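Local coordinates for protein arginine N-methyltransferase SFM1 (Saccharomyces cerevisiae, PDB 5C74) that methylates ribosomal protein S3, transferring a single methyl group from S-adenosyl-L-methionine to one of its arginine residues, at residues 10-15 and 48-53; 80-85 and 115-120; 144-149 and 160-165. All blocks are in the same frame, centred on the assembly; numbering follows the deposited sequence.

Interaction 1. Residues 10-15 and 48-53; sequences EGFSEW and QRLLKL. With SO4 (sulfate ion), chain C.
The guanidinium of Arg49 and the carboxylate of Glu14 meet edge to edge, their planes only 10° apart. The grip is end-on and bidentate: NH2 of Arg49 donates to OE1 of Glu14 at 2.8 Å, and NH1 of Arg49 donates to OE2 of Glu14, also at 2.8 Å. Both oxygens are approached on their syn side. Along the adjoining edge lies a sulfate, probably from the crystallisation liquor: NE of Arg49 reaches its O3 at 2.9 Å and NH2 of Arg49 its O1 at 2.9 Å. The bend at chi3 (-64°) folds the guanidinium back toward the anion. The N terminus of helix 48-52 completes the cradle, with Gln48 N bonded to sulfate O2 and Arg49 N to sulfate O3 at 2.8 Å.

The second flat group, the ring of Phe12, receives Leu50 obliquely, CD2 of Phe12 lying 4.0 Å from CD1 of Leu50. The same ring stacks with His7, while the backbone O of Phe12 accepts from Lys202 of the second subunit.

Four N-H bonds close to the guanidinium plane restrict rotation of the Arg49 head. Arg49 thus bridges two anions, and the backbone N-H groups at the helix start add to the sulfate's hold. The adjacent cation would probably favour the ionised carboxylate of Glu14, whereas the sulfate marks a spot that can accept an anion without showing a natural ligand.

Interaction 2. Residues 80-85 and 115-120; sequences VCLLDP and DRTKEL
Thr117 enters from helix 116-123 with its CB directed at strand 80-83, and CB itself already comes within 4.2 Å of CD2 of Leu82. From there the side chain forks. The methyl, set opposite the backbone N while OG1 stays beside it (chi1 -70°), goes to the strand and the residue just after it: CG2 of Thr117 lies 3.7 Å from CD2 of Leu82 and 3.9 Å from OD2 of Asp84, the latter a van der Waals contact. The hydroxyl brushes the same Leu82 methyl but finds its polar partner in a water, 2.7 Å from OG1 of Thr117. That water donates to OD1 of Asp84 at 2.6 Å, so it ties helix to strand end. The carboxylate is also held by Ser130 OG at OD2, its strongest polar partner, and by Arg86 N at OD1.

Strand 80-83 runs in the parallel sheet between strands 101-104 and 128-131, and helix 116-123 joins those two neighbours in sequence. This is a beta-alpha-beta crossover that spans the intervening strand, and Leu82 and Thr117 mark where the connecting helix lies against it.

One helical turn beyond Thr117, Leu120 adds the second apolar contact, its CD1 lying 4.1 Å from CD1 of Leu82; Leu62 and Leu128 also touch Leu120. The two methyls of Leu82 are thus divided between two helix residues a turn apart. At the start of the helix Asp115 is the N-cap: its OD1 accepts from Lys118 N at 3.1 Å, the donor standing well above the carboxylate plane. On another flank of the helix, Arg116 NH1 makes a salt bridge to Glu119 OE1, with the oxygen in the guanidinium plane, while Arg116 NE pairs with Glu6.

Interaction 3. Residues 144-149 and 160-165; sequences IRTTQL and IKFIDY
Leu149 and Ile160 bring the two backbones nearest, their CA atoms 7.9 Å apart, and from there the segments diverge. Residues 144-149 are regular helix, with Leu149 N bonded to Arg145 O at 3.0 Å; residues 160-164 are extended, with strand from Phe162 to Asp164, and Tyr165 turns away at positive phi (54°). Side chains alone therefore make the direct contact.

Ile160 is the central wedge. Its CD1 lies 3.8 Å from CB of Leu149 and, on the helix turn before, 4.0 Å from CG2 of Thr146. Its other branch, CG2, meets CD1 of Leu149 at 3.9 Å, so both branches of the isoleucine engage the leucine. The same CG2 also sits above one face of the Phe162 ring, offset toward the rim.

Phe162 presents an edge to the helix. Thr146 OG1 approaches CE1 of Phe162 at 3.6 Å, close to the ring plane, and the two side chains cross roughly perpendicularly. With OG1 placed beside its own backbone N (chi1 -63°), the hydroxyl can bond back to Thr142 O, one turn earlier, which provides a polar partner although the rim beside it is apolar. Met138 and Val183 touch both Thr146 and Phe162, extending the packing around the pair.

Strand 162-169 is the middle strand of the separate three-stranded antiparallel sheet, so the contact joins two layers. Helix 140-151 follows the last strand of the parallel sheet, 128-131, and so probably corresponds to the C-terminal helix of the SPOUT core, part of the knotted region; the antiparallel sheet packs beside it.

The three contacts are separate: interactions 2 and 3 come nearest, with closest atoms about 7 Å apart and centres 20 Å apart, whereas interaction 1 lies 25 Å from interaction 2 and 24 Å from interaction 3, centre to centre, across the middle of the chain from both. Along the sequence they follow in series. Interaction 1 sits by the subunit interface; the side chain of Glu14 is about 13 Å from a nickel ion, and the nickel sites include histidines of the C-terminal tag. No cofactor is bound here to measure from; SPOUT enzymes usually bind S-adenosyl-L-methionine at the knotted C-terminal part of the core, to which 128-131 and 140-151 probably belong.

Interaction 1. Residues 10-15 and 48-53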
# COMPACT_ATOMS: atom_id res chain seq x y z
N GLU A 10 2.54 2.36 -6.79
CA GLU A 10 1.18 1.90 -6.98
C GLU A 10 0.61 1.49 -5.63
O GLU A 10 1.28 0.80 -4.86
CB GLU A 10 1.16 0.72 -7.96
CG GLU A 10 -0.22 0.23 -8.29
CD GLU A 10 -1.04 1.30 -8.97
OE1 GLU A 10 -2.25 1.37 -8.68
OE2 GLU A 10 -0.46 2.05 -9.79
N GLY A 11 -0.61 1.92 -5.33
CA GLY A 11 -1.31 1.44 -4.15
C GLY A 11 -1.06 2.22 -2.88
O GLY A 11 -0.08 2.95 -2.75
N PHE A 12 -1.98 2.05 -1.93
CA PHE A 12 -1.88 2.64 -0.60
C PHE A 12 -1.95 1.52 0.42
O PHE A 12 -3.00 0.93 0.59
CB PHE A 12 -3.01 3.63 -0.35
CG PHE A 12 -2.97 4.85 -1.23
CD1 PHE A 12 -3.37 4.77 -2.56
CD2 PHE A 12 -2.57 6.07 -0.72
CE1 PHE A 12 -3.34 5.89 -3.38
CE2 PHE A 12 -2.54 7.21 -1.53
CZ PHE A 12 -2.91 7.11 -2.86
N SER A 13 -0.84 1.26 1.09
CA SER A 13 -0.85 0.26 2.16
C SER A 13 -1.69 0.76 3.33
O SER A 13 -1.91 1.96 3.48
CB SER A 13 0.56 -0.04 2.61
OG SER A 13 1.07 1.09 3.29
N GLU A 14 -2.15 -0.16 4.17
CA GLU A 14 -3.01 0.23 5.27
C GLU A 14 -2.29 1.19 6.21
O GLU A 14 -2.88 2.18 6.65
CB GLU A 14 -3.51 -1.01 6.03
CG GLU A 14 -4.46 -0.70 7.18
CD GLU A 14 -5.77 -0.04 6.75
OE1 GLU A 14 -6.13 -0.09 5.55
OE2 GLU A 14 -6.44 0.54 7.63
N TRP A 15 -1.00 0.95 6.48
CA TRP A 15 -0.30 1.84 7.40
C TRP A 15 -0.12 3.22 6.78
O TRP A 15 -0.21 4.23 7.49
CB TRP A 15 1.06 1.25 7.84
CG TRP A 15 2.12 1.08 6.77
CD1 TRP A 15 2.38 -0.06 6.05
CD2 TRP A 15 3.07 2.05 6.33
NE1 TRP A 15 3.44 0.16 5.19
CE2 TRP A 15 3.88 1.45 5.35
CE3 TRP A 15 3.31 3.39 6.68
CZ2 TRP A 15 4.92 2.13 4.71
CZ3 TRP A 15 4.35 4.07 6.04
CH2 TRP A 15 5.13 3.43 5.07
N GLN A 48 -11.18 5.19 0.01
CA GLN A 48 -12.38 5.95 0.37
C GLN A 48 -12.19 6.81 1.62
O GLN A 48 -12.75 7.91 1.71
CB GLN A 48 -13.57 5.00 0.59
CG GLN A 48 -14.13 4.41 -0.69
CD GLN A 48 -14.69 5.46 -1.62
OE1 GLN A 48 -14.28 5.57 -2.77
NE2 GLN A 48 -15.64 6.25 -1.12
N ARG A 49 -11.42 6.32 2.58
CA ARG A 49 -11.18 7.07 3.80
C ARG A 49 -10.45 8.38 3.48
O ARG A 49 -10.74 9.42 4.09
CB ARG A 49 -10.38 6.23 4.80
CG ARG A 49 -11.28 5.29 5.61
CD ARG A 49 -10.45 4.22 6.35
NE ARG A 49 -9.75 3.33 5.43
CZ ARG A 49 -8.70 2.59 5.79
NH1 ARG A 49 -8.26 2.64 7.04
NH2 ARG A 49 -8.10 1.81 4.90
N LEU A 50 -9.55 8.34 2.51
CA LEU A 50 -8.77 9.53 2.19
C LEU A 50 -9.60 10.51 1.34
O LEU A 50 -9.51 11.73 1.51
CB LEU A 50 -7.48 9.15 1.47
CG LEU A 50 -6.53 8.30 2.33
CD1 LEU A 50 -5.31 7.88 1.55
CD2 LEU A 50 -6.10 9.05 3.60
N LEU A 51 -10.39 9.97 0.43
CA LEU A 51 -11.31 10.81 -0.34
C LEU A 51 -12.26 11.55 0.60
O LEU A 51 -12.48 12.76 0.46
CB LEU A 51 -12.08 9.97 -1.34
CG LEU A 51 -11.25 9.48 -2.53
CD1 LEU A 51 -12.10 8.59 -3.45
CD2 LEU A 51 -10.62 10.63 -3.31
N LYS A 52 -12.81 10.85 1.59
CA LYS A 52 -13.75 11.48 2.51
C LYS A 52 -13.07 12.56 3.34
O LYS A 52 -13.71 13.52 3.76
CB LYS A 52 -14.41 10.44 3.43
CG LYS A 52 -15.32 9.49 2.66
CD LYS A 52 -16.27 8.74 3.58
CE LYS A 52 -17.11 7.75 2.78
NZ LYS A 52 -16.27 6.71 2.14
N LEU A 53 -11.77 12.41 3.56
CA LEU A 53 -11.03 13.43 4.30
C LEU A 53 -10.57 14.59 3.40
O LEU A 53 -9.97 15.56 3.87
CB LEU A 53 -9.82 12.80 5.00
CG LEU A 53 -10.16 12.01 6.28
CD1 LEU A 53 -8.92 11.27 6.84
CD2 LEU A 53 -10.72 12.95 7.34
S SO4 C . -10.58 2.33 2.07
O1 SO4 C . -9.30 1.63 2.23
O2 SO4 C . -10.85 2.40 0.64
O3 SO4 C . -10.48 3.66 2.65
O4 SO4 C . -11.65 1.60 2.73

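Interaction 2. Residues 80-85 and 115-120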
# COMPACT_ATOMS: atom_id res chain seq x y z
N VAL A 80 10.67 26.68 -1.47
CA VAL A 80 10.21 25.31 -1.27
C VAL A 80 11.31 24.49 -0.61
O VAL A 80 12.41 24.38 -1.15
CB VAL A 80 9.79 24.66 -2.61
CG1 VAL A 80 9.31 23.25 -2.39
CG2 VAL A 80 8.68 25.51 -3.30
N CYS A 81 11.02 23.96 0.57
CA CYS A 81 11.99 23.20 1.34
C CYS A 81 11.91 21.72 1.01
O CYS A 81 10.82 21.15 0.90
CB CYS A 81 11.75 23.41 2.84
SG CYS A 81 12.92 22.49 3.86
N LEU A 82 13.06 21.08 0.85
CA LEU A 82 13.07 19.64 0.61
C LEU A 82 13.67 18.94 1.82
O LEU A 82 14.78 19.25 2.23
CB LEU A 82 13.88 19.31 -0.65
CG LEU A 82 14.09 17.82 -0.93
CD1 LEU A 82 12.77 17.15 -1.40
CD2 LEU A 82 15.18 17.65 -1.98
N LEU A 83 12.92 18.01 2.41
CA LEU A 83 13.49 17.16 3.45
C LEU A 83 14.65 16.40 2.85
O LEU A 83 14.50 15.71 1.85
CB LEU A 83 12.47 16.16 4.01
CG LEU A 83 13.09 15.19 5.03
CD1 LEU A 83 13.58 15.97 6.26
CD2 LEU A 83 12.13 14.08 5.44
N ASP A 84 15.82 16.53 3.45
CA ASP A 84 17.02 15.97 2.85
C ASP A 84 17.88 15.36 3.96
O ASP A 84 18.54 16.08 4.70
CB ASP A 84 17.77 17.06 2.09
CG ASP A 84 18.96 16.54 1.28
OD1 ASP A 84 19.31 15.34 1.40
OD2 ASP A 84 19.56 17.35 0.55
N PRO A 85 17.88 14.03 4.08
CA PRO A 85 18.71 13.37 5.11
C PRO A 85 20.21 13.55 4.89
O PRO A 85 20.98 13.31 5.83
CB PRO A 85 18.30 11.90 5.00
CG PRO A 85 17.74 11.75 3.62
CD PRO A 85 17.08 13.06 3.30
N ASP A 115 18.49 8.57 -6.97
CA ASP A 115 18.69 9.67 -6.04
C ASP A 115 17.64 10.73 -6.36
O ASP A 115 17.86 11.59 -7.20
CB ASP A 115 20.11 10.22 -6.17
CG ASP A 115 20.40 11.37 -5.22
OD1 ASP A 115 19.46 11.90 -4.59
OD2 ASP A 115 21.58 11.76 -5.13
N ARG A 116 16.49 10.63 -5.70
CA ARG A 116 15.35 11.47 -6.02
C ARG A 116 15.64 12.93 -5.72
O ARG A 116 15.15 13.83 -6.42
CB ARG A 116 14.11 10.99 -5.26
CG ARG A 116 12.82 11.75 -5.59
CD ARG A 116 12.55 11.76 -7.09
NE ARG A 116 11.34 12.50 -7.45
CZ ARG A 116 10.97 12.78 -8.70
NH1 ARG A 116 11.72 12.37 -9.71
NH2 ARG A 116 9.87 13.48 -8.93
N THR A 117 16.44 13.17 -4.69
CA THR A 117 16.84 14.54 -4.37
C THR A 117 17.56 15.14 -5.56
O THR A 117 17.25 16.26 -5.99
CB THR A 117 17.73 14.58 -3.13
OG1 THR A 117 16.92 14.26 -2.00
CG2 THR A 117 18.34 15.99 -2.94
N LYS A 118 18.51 14.39 -6.11
CA LYS A 118 19.28 14.90 -7.23
C LYS A 118 18.41 15.04 -8.49
O LYS A 118 18.59 15.99 -9.26
CB LYS A 118 20.49 14.00 -7.52
CG LYS A 118 21.48 14.61 -8.51
CD LYS A 118 22.74 13.74 -8.66
CE LYS A 118 23.85 14.48 -9.40
NZ LYS A 118 25.11 13.69 -9.45
N GLU A 119 17.48 14.12 -8.68
CA GLU A 119 16.54 14.22 -9.79
C GLU A 119 15.72 15.50 -9.72
O GLU A 119 15.57 16.22 -10.72
CB GLU A 119 15.61 13.00 -9.81
CG GLU A 119 16.30 11.71 -10.22
CD GLU A 119 15.38 10.50 -10.15
OE1 GLU A 119 14.17 10.67 -9.91
OE2 GLU A 119 15.88 9.36 -10.33
N LEU A 120 15.16 15.78 -8.54
CA LEU A 120 14.32 16.96 -8.37
C LEU A 120 15.11 18.23 -8.61
O LEU A 120 14.68 19.13 -9.33
CB LEU A 120 13.71 16.98 -6.97
CG LEU A 120 12.50 16.07 -6.74
CD1 LEU A 120 12.19 15.94 -5.25
CD2 LEU A 120 11.29 16.62 -7.48
O HOH W 1 18.71 13.39 -0.24

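Interaction 3. Residues 144-149 and 160-165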
# COMPACT_ATOMS: atom_id res chain seq x y z
N ILE A 144 5.94 15.64 9.73
CA ILE A 144 5.04 16.76 9.54
C ILE A 144 4.67 17.38 10.89
O ILE A 144 4.66 18.60 11.02
CB ILE A 144 3.79 16.34 8.75
CG1 ILE A 144 4.22 16.05 7.31
CG2 ILE A 144 2.70 17.45 8.81
CD1 ILE A 144 3.11 15.67 6.37
N ARG A 145 4.43 16.55 11.91
CA ARG A 145 4.16 17.13 13.23
C ARG A 145 5.36 17.95 13.70
O ARG A 145 5.21 19.04 14.25
CB ARG A 145 3.84 16.04 14.27
CG ARG A 145 3.66 16.59 15.68
CD ARG A 145 3.10 15.52 16.61
NE ARG A 145 1.72 15.24 16.25
CZ ARG A 145 0.69 15.94 16.70
NH1 ARG A 145 0.90 16.95 17.54
NH2 ARG A 145 -0.53 15.64 16.32
N THR A 146 6.55 17.41 13.49
CA THR A 146 7.76 18.07 13.91
C THR A 146 7.92 19.40 13.19
O THR A 146 8.27 20.41 13.80
CB THR A 146 9.00 17.20 13.66
OG1 THR A 146 8.91 16.00 14.46
CG2 THR A 146 10.27 17.96 14.03
N THR A 147 7.64 19.39 11.89
CA THR A 147 7.76 20.62 11.11
C THR A 147 6.78 21.69 11.61
O THR A 147 7.12 22.89 11.67
CB THR A 147 7.55 20.33 9.62
OG1 THR A 147 8.61 19.47 9.17
CG2 THR A 147 7.58 21.65 8.83
N GLN A 148 5.57 21.27 11.97
CA GLN A 148 4.58 22.19 12.52
C GLN A 148 5.08 22.82 13.82
O GLN A 148 4.92 24.02 14.06
CB GLN A 148 3.25 21.47 12.74
CG GLN A 148 2.55 21.08 11.46
CD GLN A 148 1.83 22.25 10.83
OE1 GLN A 148 2.32 22.85 9.87
NE2 GLN A 148 0.68 22.60 11.38
N LEU A 149 5.65 22.00 14.69
CA LEU A 149 6.16 22.49 15.96
C LEU A 149 7.24 23.55 15.73
O LEU A 149 7.29 24.57 16.43
CB LEU A 149 6.72 21.32 16.80
CG LEU A 149 5.67 20.32 17.32
CD1 LEU A 149 6.33 19.04 17.87
CD2 LEU A 149 4.85 21.01 18.40
N ILE A 160 12.03 19.96 21.32
CA ILE A 160 10.94 19.00 21.18
C ILE A 160 11.27 17.73 21.94
O ILE A 160 12.41 17.26 21.92
CB ILE A 160 10.64 18.71 19.70
CG1 ILE A 160 10.23 20.02 19.00
CG2 ILE A 160 9.53 17.64 19.54
CD1 ILE A 160 10.24 19.94 17.47
N LYS A 161 10.29 17.19 22.65
CA LYS A 161 10.46 15.94 23.38
C LYS A 161 10.16 14.74 22.46
O LYS A 161 9.03 14.56 22.02
CB LYS A 161 9.57 15.92 24.61
CG LYS A 161 9.98 16.96 25.67
CD LYS A 161 9.15 16.83 26.94
CE LYS A 161 9.53 17.90 27.96
NZ LYS A 161 11.01 18.05 28.05
N PHE A 162 11.20 13.95 22.18
CA PHE A 162 11.08 12.76 21.32
C PHE A 162 11.30 11.47 22.11
O PHE A 162 11.82 11.50 23.23
CB PHE A 162 12.09 12.79 20.17
CG PHE A 162 11.95 13.95 19.22
CD1 PHE A 162 10.92 13.98 18.28
CD2 PHE A 162 12.90 14.96 19.21
CE1 PHE A 162 10.81 15.03 17.38
CE2 PHE A 162 12.81 16.01 18.33
CZ PHE A 162 11.76 16.06 17.40
N ILE A 163 10.91 10.35 21.51
CA ILE A 163 11.37 9.04 21.95
C ILE A 163 11.93 8.33 20.72
O ILE A 163 11.33 8.37 19.65
CB ILE A 163 10.26 8.18 22.62
CG1 ILE A 163 10.83 6.83 23.09
CG2 ILE A 163 9.06 7.96 21.69
CD1 ILE A 163 9.92 6.10 24.06
N ASP A 164 13.09 7.71 20.86
CA ASP A 164 13.72 7.02 19.75
C ASP A 164 13.49 5.52 19.85
O ASP A 164 13.73 4.93 20.90
CB ASP A 164 15.23 7.30 19.73
CG ASP A 164 15.56 8.73 19.37
OD1 ASP A 164 14.69 9.42 18.77
OD2 ASP A 164 16.69 9.17 19.68
N TYR A 165 13.04 4.92 18.76
CA TYR A 165 12.85 3.48 18.70
C TYR A 165 11.97 2.94 19.83
O TYR A 165 12.39 2.05 20.57
CB TYR A 165 14.21 2.79 18.72
CG TYR A 165 14.90 2.77 17.38
CD1 TYR A 165 15.22 3.95 16.72
CD2 TYR A 165 15.26 1.57 16.78
CE1 TYR A 165 15.87 3.93 15.49
CE2 TYR A 165 15.90 1.54 15.56
CZ TYR A 165 16.20 2.73 14.92
OH TYR A 165 16.84 2.68 13.70